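Local coordinates for protein putative phosphatase/phosphodiesterase MPN_349 (Mycoplasma pneumoniae M129, PDB 1T71) that probably hydrolyses phosphoester bonds, perhaps in 2',3'-cyclic nucleotides, as an iron-binding member of the YmdB-like family in the calcineurin clan, at residues Y56-L59 and K60-G63; N166-C169 and M170-G174; R192-P195 and K196-Y200. All blocks are in the same frame, centred on the assembly; numbering follows the deposited sequence.

The three contacts are local. Along the chain they come in the order 1, 2, 3. Interaction 1 is the end of helix 53-62, beside the sheet that holds strands 37-41 and 66-68. Interactions 2 and 3 lie at the other large sheet: helix 162-172 connects its strands 152-158 and 178-182, and the hairpin 192-200 forms an edge of it. Their centres are 10 Å apart, and Asp173 touches Thr194 and Ser198. Interaction 1 is about 32 Å from interaction 2 and 30 Å from interaction 3, centre to centre. The contacts thus lie in both halves of the two-sheet metallophosphatase fold, and none of their residues is an iron ligand.

Interaction 1: residues Y56-L59 and K60-G63; sequences YEFL and KEAG
Tyr56 and Lys60 sit one helical turn apart and are joined first through the backbone. Lys60 N donates to Tyr56 O at 3.0 Å. Glu61 N donates to Glu57 O over 2.7 Å. Ala62 N makes two weak bonds, to Phe58 O and to Leu59 O.

Polar and charged side chains come next. The Tyr56 and Lys60 side chains run side by side and point the same way. Tyr56 OH and Lys60 NZ lie 3.6 Å apart, and Asp88 joins them: one carboxylate oxygen is hydrogen-bonded to the hydroxyl and the other forms a salt bridge with the ammonium. Glu57 turns back at chi2 (-58°), which brings OE2 to 3.8 Å from Lys60 CB. Its charge stays 5.6 Å from Lys60 NZ, measured from OE2.

The segments close helix 53-62, the helix of a beta-alpha-beta unit between strands 37-41 and 66-68. Gly63 ends it with a Schellman motif. Its positive phi (122°) is the left-handed conformation that closes the motif, which glycine adopts easily.

Glu61 reaches over the Phe58 ring. The residue is poorly ordered, so the placement of its OE2 is tentative. As modelled, bends at chi1 (67°) and chi2 fold the chain back, and OE2 lies 3.7 Å above the Phe58 ring plane, over the ring centre. OE1 forms a salt bridge with Lys23.

Apolar packing completes the contact. Phe58 CE2 approaches Ala62 CB at 4.4 Å, and Phe58 also packs on Arg19 and Lys23 of helix 15-23. Leu59 and Tyr56 are buried against Ile67 of strand 66-68.

Interaction 2: residues N166-C169 and M170-G174; sequences NAFC and MAFDG
Met170 N bonds to Asn166 O at 2.9 Å, Ala171 N to Ala167 O at 3.0 Å and Phe172 N to Phe168 O at 3.1 Å, the repeating i to i+4 bonds of an alpha-helix.

Phe168 and Phe172 carry the side-chain contact. They are four residues apart, so both rings leave the same side of the helix. Phe168 has CG anti to the backbone N (chi1 -167°), whereas Phe172 has CG beside its own N (chi1 -55°). This difference swings the two rings together. Phe172 CD1 stands 3.8 Å above the Phe168 ring plane, over its centre, and the neighbouring CE1 comes to 3.6 Å from Phe168 CE2. The planes are inclined at 47°, so the rings meet obliquely. The edge of the Phe172 ring also faces a carbonyl, with CD1 3.4 Å from Phe168 O.

Cys169 and Met170 meet more loosely. The methionine chain bends at chi2 and chi3, and its CE reaches 4.3 Å from Cys169 SG. Asp173 CB lies against Cys169 O, and the carboxylate oxygen OD2 is hydrogen-bonded to Thr194 OG1.

Helix 162-172 connects strands 152-158 and 178-182 in a beta-alpha-beta unit. Phe168 stacks on Phe157 and meets Phe138 edge-to-face, while Phe172 packs on Phe138, Leu141 and Lys142 of helix 137-145. Cys169 rests on Tyr200 of strand 199-201.

Interaction 3: residues R192-P195 and K196-Y200; sequences RITP and KGSAY
Thr194 and Ser198 form the tight part of this hairpin. Thr194 N bonds to Ser198 O at 2.6 Å. In return, Ser198 N donates to Thr194 OG1 at 3.0 Å. The hydroxyl oxygen also accepts from Lys196 N at 3.3 Å. It can reach both amides because OG1 sits between the backbone N and the carbonyl carbon (chi1 70°), turned in over the loop. Asp173 OD2 is a further partner, so OG1 has three hydrogen-bond partners. Ser198 OG is hydrogen-bonded to Asp173 O and Val176 O. The other threonine branch, CG2, packs on Tyr200 CB at 3.8 Å, and the two side chains cross at about a right angle.

Gly197 N closes a type I turn by bonding to Thr194 O at 2.9 Å. The donor lies well above the carbonyl plane, 62° out of it. Gly197 has positive phi (93°), a conformation easy for glycine. Beyond the turn comes the non-hydrogen-bonded antiparallel pair Ile193 and Ala199, then the hydrogen-bonded pair Arg192 and Tyr200. The Ile193 branch CG2 lies near Ser198 O.

The outer side is looser. Arg192 is exposed, and its NE donates a hydrogen bond to Ile193 O at 2.9 Å. Pro195 CD lies 3.8 Å above the guanidinium plane, toward its rim. Pro195 and Lys196 are also exposed, and the end of the lysine chain leads away from residues 192-195.

Strand 192-193 is the outermost strand here, and 199-201 joins it to 178-182. Ala199 bonds through its backbone to Thr177 and Ile179. Ile193 and Ala199 face Thr260 of strand 259-267, while Tyr200 packs on Lys165 and Asn166 of helix 162-172.

Interaction 1: residues Y56-L59 and K60-G63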
ATOM      1  N   TYR A  56       3.171 -14.666  -1.811  1.00 25.25           N
ATOM      2  CA  TYR A  56       1.787 -14.381  -1.480  1.00 26.09           C
ATOM      3  C   TYR A  56       1.387 -15.266  -0.304  1.00 27.71           C
ATOM      4  O   TYR A  56       0.726 -14.815   0.632  1.00 28.38           O
ATOM      5  CB  TYR A  56       0.872 -14.652  -2.675  1.00 29.65           C
ATOM      6  CG  TYR A  56      -0.580 -14.846  -2.286  1.00 31.20           C
ATOM      7  CD1 TYR A  56      -1.069 -16.109  -1.933  1.00 31.64           C
ATOM      8  CD2 TYR A  56      -1.455 -13.763  -2.220  1.00 30.23           C
ATOM      9  CE1 TYR A  56      -2.394 -16.286  -1.524  1.00 29.57           C
ATOM     10  CE2 TYR A  56      -2.777 -13.930  -1.808  1.00 31.13           C
ATOM     11  CZ  TYR A  56      -3.238 -15.190  -1.460  1.00 29.91           C
ATOM     12  OH  TYR A  56      -4.536 -15.338  -1.031  1.00 31.42           O
ATOM     13  N   GLU A  57       1.793 -16.531  -0.341  1.00 27.22           N
ATOM     14  CA  GLU A  57       1.454 -17.430   0.757  1.00 28.29           C
ATOM     15  C   GLU A  57       2.221 -17.028   2.017  1.00 27.07           C
ATOM     16  O   GLU A  57       1.693 -17.118   3.123  1.00 27.24           O
ATOM     17  CB  GLU A  57       1.727 -18.891   0.371  1.00 37.73           C
ATOM     18  CG  GLU A  57       0.745 -19.440  -0.681  1.00 41.59           C
ATOM     19  CD  GLU A  57      -0.732 -19.370  -0.245  1.00 45.79           C
ATOM     20  OE1 GLU A  57      -1.618 -19.686  -1.077  1.00 47.25           O
ATOM     21  OE2 GLU A  57      -1.016 -19.015   0.924  1.00 46.97           O
ATOM     22  N   PHE A  58       3.458 -16.566   1.850  1.00 30.71           N
ATOM     23  CA  PHE A  58       4.249 -16.123   2.995  1.00 30.87           C
ATOM     24  C   PHE A  58       3.498 -15.010   3.740  1.00 31.78           C
ATOM     25  O   PHE A  58       3.315 -15.075   4.961  1.00 31.73           O
ATOM     26  CB  PHE A  58       5.607 -15.585   2.537  1.00 30.02           C
ATOM     27  CG  PHE A  58       6.424 -14.978   3.648  1.00 31.97           C
ATOM     28  CD1 PHE A  58       7.434 -15.707   4.265  1.00 32.78           C
ATOM     29  CD2 PHE A  58       6.161 -13.684   4.097  1.00 30.92           C
ATOM     30  CE1 PHE A  58       8.172 -15.157   5.312  1.00 33.11           C
ATOM     31  CE2 PHE A  58       6.890 -13.128   5.142  1.00 31.15           C
ATOM     32  CZ  PHE A  58       7.897 -13.864   5.751  1.00 31.96           C
ATOM     33  N   LEU A  59       3.082 -13.981   3.005  1.00 27.85           N
ATOM     34  CA  LEU A  59       2.356 -12.866   3.606  1.00 27.87           C
ATOM     35  C   LEU A  59       1.075 -13.367   4.251  1.00 28.16           C
ATOM     36  O   LEU A  59       0.689 -12.933   5.334  1.00 28.72           O
ATOM     37  CB  LEU A  59       2.014 -11.808   2.548  1.00 25.35           C
ATOM     38  CG  LEU A  59       3.182 -10.959   2.043  1.00 24.34           C
ATOM     39  CD1 LEU A  59       2.673  -9.984   0.992  1.00 25.17           C
ATOM     40  CD2 LEU A  59       3.827 -10.211   3.215  1.00 23.04           C
ATOM     41  N   LYS A  60       0.426 -14.293   3.566  1.00 27.76           N
ATOM     42  CA  LYS A  60      -0.812 -14.874   4.049  1.00 29.29           C
ATOM     43  C   LYS A  60      -0.584 -15.630   5.360  1.00 29.98           C
ATOM     44  O   LYS A  60      -1.364 -15.507   6.305  1.00 27.94           O
ATOM     45  CB  LYS A  60      -1.369 -15.817   2.986  1.00 38.05           C
ATOM     46  CG  LYS A  60      -2.853 -15.996   3.056  1.00 41.74           C
ATOM     47  CD  LYS A  60      -3.576 -14.682   2.826  1.00 41.67           C
ATOM     48  CE  LYS A  60      -5.044 -14.858   3.119  1.00 41.91           C
ATOM     49  NZ  LYS A  60      -5.576 -16.008   2.342  1.00 44.32           N
ATOM     50  N   GLU A  61       0.492 -16.406   5.427  1.00 36.73           N
ATOM     51  CA  GLU A  61       0.769 -17.162   6.641  1.00 40.12           C
ATOM     52  C   GLU A  61       1.324 -16.265   7.733  1.00 38.94           C
ATOM     53  O   GLU A  61       1.346 -16.647   8.900  1.00 41.02           O
ATOM     54  CB  GLU A  61       1.747 -18.310   6.360  1.00 71.45           C
ATOM     55  CG  GLU A  61       3.167 -17.894   5.974  1.00 79.32           C
ATOM     56  CD  GLU A  61       3.942 -17.233   7.120  1.00 83.90           C
ATOM     57  OE1 GLU A  61       3.785 -17.678   8.286  1.00 85.35           O
ATOM     58  OE2 GLU A  61       4.721 -16.281   6.852  1.00 83.61           O
ATOM     59  N   ALA A  62       1.772 -15.073   7.356  1.00 33.07           N
ATOM     60  CA  ALA A  62       2.324 -14.137   8.329  1.00 32.32           C
ATOM     61  C   ALA A  62       1.220 -13.394   9.066  1.00 32.44           C
ATOM     62  O   ALA A  62       1.474 -12.751  10.087  1.00 33.23           O
ATOM     63  CB  ALA A  62       3.253 -13.145   7.638  1.00 32.26           C
ATOM     64  N   GLY A  63      -0.003 -13.471   8.546  1.00 34.29           N
ATOM     65  CA  GLY A  63      -1.110 -12.794   9.196  1.00 33.03           C
ATOM     66  C   GLY A  63      -1.868 -11.782   8.350  1.00 31.90           C
ATOM     67  O   GLY A  63      -2.846 -11.206   8.812  1.00 32.78           O
TER

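Interaction 2: residues N166-C169 and M170-G174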
ATOM      1  N   ASN A 166      -4.034  14.956  -2.424  1.00 22.99           N
ATOM      2  CA  ASN A 166      -4.907  15.815  -1.657  1.00 22.73           C
ATOM      3  C   ASN A 166      -6.144  16.263  -2.433  1.00 23.37           C
ATOM      4  O   ASN A 166      -7.189  16.526  -1.840  1.00 22.24           O
ATOM      5  CB  ASN A 166      -4.103  16.997  -1.120  1.00 25.17           C
ATOM      6  CG  ASN A 166      -3.227  16.596   0.058  1.00 27.04           C
ATOM      7  OD1 ASN A 166      -3.688  16.563   1.200  1.00 26.26           O
ATOM      8  ND2 ASN A 166      -1.970  16.260  -0.218  1.00 25.73           N
ATOM      9  N   ALA A 167      -6.037  16.343  -3.755  1.00 22.36           N
ATOM     10  CA  ALA A 167      -7.191  16.722  -4.557  1.00 22.78           C
ATOM     11  C   ALA A 167      -8.189  15.568  -4.446  1.00 23.20           C
ATOM     12  O   ALA A 167      -9.399  15.777  -4.373  1.00 22.91           O
ATOM     13  CB  ALA A 167      -6.788  16.928  -6.008  1.00 16.43           C
ATOM     14  N   PHE A 168      -7.658  14.350  -4.416  1.00 22.92           N
ATOM     15  CA  PHE A 168      -8.476  13.147  -4.311  1.00 23.43           C
ATOM     16  C   PHE A 168      -9.156  13.160  -2.942  1.00 23.07           C
ATOM     17  O   PHE A 168     -10.336  12.840  -2.820  1.00 24.03           O
ATOM     18  CB  PHE A 168      -7.581  11.907  -4.472  1.00 20.81           C
ATOM     19  CG  PHE A 168      -8.337  10.618  -4.683  1.00 22.94           C
ATOM     20  CD1 PHE A 168      -8.667   9.796  -3.605  1.00 23.71           C
ATOM     21  CD2 PHE A 168      -8.699  10.216  -5.961  1.00 22.95           C
ATOM     22  CE1 PHE A 168      -9.341   8.587  -3.802  1.00 24.22           C
ATOM     23  CE2 PHE A 168      -9.375   9.008  -6.169  1.00 24.77           C
ATOM     24  CZ  PHE A 168      -9.694   8.194  -5.086  1.00 24.09           C
ATOM     25  N   CYS A 169      -8.405  13.554  -1.918  1.00 20.85           N
ATOM     26  CA  CYS A 169      -8.924  13.631  -0.559  1.00 22.61           C
ATOM     27  C   CYS A 169     -10.081  14.623  -0.495  1.00 24.35           C
ATOM     28  O   CYS A 169     -11.119  14.361   0.112  1.00 23.62           O
ATOM     29  CB  CYS A 169      -7.817  14.089   0.399  1.00 24.35           C
ATOM     30  SG  CYS A 169      -8.376  14.404   2.108  1.00 27.67           S
ATOM     31  N   MET A 170      -9.890  15.768  -1.133  1.00 27.65           N
ATOM     32  CA  MET A 170     -10.896  16.812  -1.132  1.00 28.83           C
ATOM     33  C   MET A 170     -12.160  16.396  -1.876  1.00 27.84           C
ATOM     34  O   MET A 170     -13.271  16.784  -1.504  1.00 26.91           O
ATOM     35  CB  MET A 170     -10.316  18.084  -1.748  1.00 30.01           C
ATOM     36  CG  MET A 170     -10.719  19.335  -1.005  1.00 35.52           C
ATOM     37  SD  MET A 170      -9.760  19.646   0.490  1.00 32.95           S
ATOM     38  CE  MET A 170     -10.127  18.232   1.521  1.00 33.37           C
ATOM     39  N   ALA A 171     -11.986  15.593  -2.918  1.00 22.28           N
ATOM     40  CA  ALA A 171     -13.110  15.136  -3.715  1.00 22.14           C
ATOM     41  C   ALA A 171     -13.986  14.077  -3.042  1.00 22.88           C
ATOM     42  O   ALA A 171     -15.211  14.155  -3.114  1.00 23.51           O
ATOM     43  CB  ALA A 171     -12.609  14.601  -5.050  1.00 28.31           C
ATOM     44  N   PHE A 172     -13.371  13.095  -2.390  1.00 25.29           N
ATOM     45  CA  PHE A 172     -14.139  12.009  -1.773  1.00 26.98           C
ATOM     46  C   PHE A 172     -14.163  11.936  -0.247  1.00 26.86           C
ATOM     47  O   PHE A 172     -14.631  10.947   0.309  1.00 26.41           O
ATOM     48  CB  PHE A 172     -13.633  10.660  -2.306  1.00 26.12           C
ATOM     49  CG  PHE A 172     -13.657  10.548  -3.802  1.00 26.29           C
ATOM     50  CD1 PHE A 172     -12.514  10.810  -4.553  1.00 26.43           C
ATOM     51  CD2 PHE A 172     -14.830  10.192  -4.465  1.00 26.18           C
ATOM     52  CE1 PHE A 172     -12.535  10.716  -5.944  1.00 26.21           C
ATOM     53  CE2 PHE A 172     -14.865  10.094  -5.856  1.00 25.00           C
ATOM     54  CZ  PHE A 172     -13.715  10.356  -6.597  1.00 26.68           C
ATOM     55  N   ASP A 173     -13.689  12.976   0.428  1.00 35.34           N
ATOM     56  CA  ASP A 173     -13.623  12.963   1.883  1.00 38.53           C
ATOM     57  C   ASP A 173     -14.710  12.218   2.662  1.00 41.69           C
ATOM     58  O   ASP A 173     -14.410  11.264   3.370  1.00 47.31           O
ATOM     59  CB  ASP A 173     -13.505  14.384   2.437  1.00 29.83           C
ATOM     60  CG  ASP A 173     -13.247  14.397   3.944  1.00 27.95           C
ATOM     61  OD1 ASP A 173     -13.057  15.483   4.519  1.00 27.74           O
ATOM     62  OD2 ASP A 173     -13.229  13.310   4.556  1.00 25.93           O
ATOM     63  N   GLY A 174     -15.965  12.617   2.563  1.00 32.52           N
ATOM     64  CA  GLY A 174     -16.950  11.895   3.354  1.00 34.76           C
ATOM     65  C   GLY A 174     -17.658  10.734   2.681  1.00 33.56           C
ATOM     66  O   GLY A 174     -18.395   9.999   3.329  1.00 34.24           O
TER

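Interaction 3: residues R192-P195 and K196-Y200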
ATOM      1  N   ARG A 192      -4.868  11.608   9.986  1.00 18.48           N
ATOM      2  CA  ARG A 192      -5.923  12.194  10.804  1.00 20.54           C
ATOM      3  C   ARG A 192      -7.304  11.705  10.409  1.00 20.53           C
ATOM      4  O   ARG A 192      -7.499  11.124   9.333  1.00 19.33           O
ATOM      5  CB  ARG A 192      -5.925  13.726  10.699  1.00 22.50           C
ATOM      6  CG  ARG A 192      -6.474  14.259   9.374  1.00 22.32           C
ATOM      7  CD  ARG A 192      -6.695  15.772   9.421  1.00 24.25           C
ATOM      8  NE  ARG A 192      -7.871  16.126  10.214  1.00 22.69           N
ATOM      9  CZ  ARG A 192      -8.261  17.373  10.466  1.00 26.31           C
ATOM     10  NH1 ARG A 192      -7.570  18.409   9.994  1.00 24.58           N
ATOM     11  NH2 ARG A 192      -9.354  17.589  11.189  1.00 24.24           N
ATOM     12  N   ILE A 193      -8.254  11.938  11.311  1.00 22.72           N
ATOM     13  CA  ILE A 193      -9.651  11.632  11.070  1.00 21.35           C
ATOM     14  C   ILE A 193     -10.020  12.977  10.446  1.00 21.05           C
ATOM     15  O   ILE A 193      -9.675  14.020  11.004  1.00 19.41           O
ATOM     16  CB  ILE A 193     -10.430  11.442  12.396  1.00 27.56           C
ATOM     17  CG1 ILE A 193      -9.951  10.172  13.103  1.00 28.55           C
ATOM     18  CG2 ILE A 193     -11.933  11.393  12.120  1.00 29.38           C
ATOM     19  CD1 ILE A 193     -10.680   9.865  14.406  1.00 28.72           C
ATOM     20  N   THR A 194     -10.675  12.969   9.290  1.00 17.94           N
ATOM     21  CA  THR A 194     -11.027  14.222   8.621  1.00 19.34           C
ATOM     22  C   THR A 194     -12.246  14.885   9.259  1.00 21.02           C
ATOM     23  O   THR A 194     -12.960  14.260  10.042  1.00 20.18           O
ATOM     24  CB  THR A 194     -11.343  13.997   7.126  1.00 25.37           C
ATOM     25  OG1 THR A 194     -12.580  13.285   7.007  1.00 25.55           O
ATOM     26  CG2 THR A 194     -10.228  13.180   6.444  1.00 24.85           C
ATOM     27  N   PRO A 195     -12.496  16.164   8.929  1.00 22.45           N
ATOM     28  CA  PRO A 195     -13.643  16.897   9.475  1.00 22.68           C
ATOM     29  C   PRO A 195     -14.958  16.247   9.056  1.00 24.41           C
ATOM     30  O   PRO A 195     -16.017  16.585   9.597  1.00 24.77           O
ATOM     31  CB  PRO A 195     -13.491  18.293   8.868  1.00 24.61           C
ATOM     32  CG  PRO A 195     -12.011  18.425   8.687  1.00 25.83           C
ATOM     33  CD  PRO A 195     -11.629  17.063   8.146  1.00 24.43           C
ATOM     34  N   LYS A 196     -14.884  15.336   8.079  1.00 25.47           N
ATOM     35  CA  LYS A 196     -16.062  14.624   7.575  1.00 25.21           C
ATOM     36  C   LYS A 196     -16.171  13.203   8.130  1.00 25.88           C
ATOM     37  O   LYS A 196     -17.081  12.465   7.769  1.00 26.95           O
ATOM     38  CB  LYS A 196     -16.047  14.543   6.049  1.00 30.79           C
ATOM     39  CG  LYS A 196     -16.880  15.593   5.327  1.00 34.47           C
ATOM     40  CD  LYS A 196     -16.100  16.846   5.033  1.00 36.48           C
ATOM     41  CE  LYS A 196     -16.870  17.742   4.061  1.00 39.44           C
ATOM     42  NZ  LYS A 196     -17.192  17.043   2.786  1.00 39.38           N
ATOM     43  N   GLY A 197     -15.230  12.803   8.976  1.00 25.65           N
ATOM     44  CA  GLY A 197     -15.318  11.478   9.556  1.00 27.11           C
ATOM     45  C   GLY A 197     -14.592  10.346   8.864  1.00 27.03           C
ATOM     46  O   GLY A 197     -14.847   9.182   9.173  1.00 27.20           O
ATOM     47  N   SER A 198     -13.704  10.665   7.931  1.00 23.85           N
ATOM     48  CA  SER A 198     -12.936   9.631   7.248  1.00 24.04           C
ATOM     49  C   SER A 198     -11.519   9.642   7.790  1.00 23.64           C
ATOM     50  O   SER A 198     -11.166  10.465   8.635  1.00 24.71           O
ATOM     51  CB  SER A 198     -12.883   9.893   5.746  1.00 23.31           C
ATOM     52  OG  SER A 198     -14.173   9.834   5.178  1.00 27.54           O
ATOM     53  N   ALA A 199     -10.708   8.709   7.312  1.00 24.03           N
ATOM     54  CA  ALA A 199      -9.312   8.659   7.711  1.00 24.20           C
ATOM     55  C   ALA A 199      -8.527   9.003   6.447  1.00 24.37           C
ATOM     56  O   ALA A 199      -8.859   8.528   5.358  1.00 24.49           O
ATOM     57  CB  ALA A 199      -8.948   7.270   8.204  1.00 25.12           C
ATOM     58  N   TYR A 200      -7.511   9.849   6.581  1.00 24.26           N
ATOM     59  CA  TYR A 200      -6.688  10.239   5.436  1.00 22.39           C
ATOM     60  C   TYR A 200      -5.214  10.351   5.792  1.00 22.10           C
ATOM     61  O   TYR A 200      -4.864  10.678   6.925  1.00 20.76           O
ATOM     62  CB  TYR A 200      -7.119  11.600   4.877  1.00 21.10           C
ATOM     63  CG  TYR A 200      -6.177  12.119   3.799  1.00 22.69           C
ATOM     64  CD1 TYR A 200      -6.187  11.574   2.515  1.00 21.72           C
ATOM     65  CD2 TYR A 200      -5.242  13.119   4.076  1.00 22.59           C
ATOM     66  CE1 TYR A 200      -5.298  12.005   1.538  1.00 21.50           C
ATOM     67  CE2 TYR A 200      -4.336  13.561   3.099  1.00 21.62           C
ATOM     68  CZ  TYR A 200      -4.371  12.995   1.831  1.00 23.74           C
ATOM     69  OH  TYR A 200      -3.476  13.395   0.856  1.00 23.51           O
TER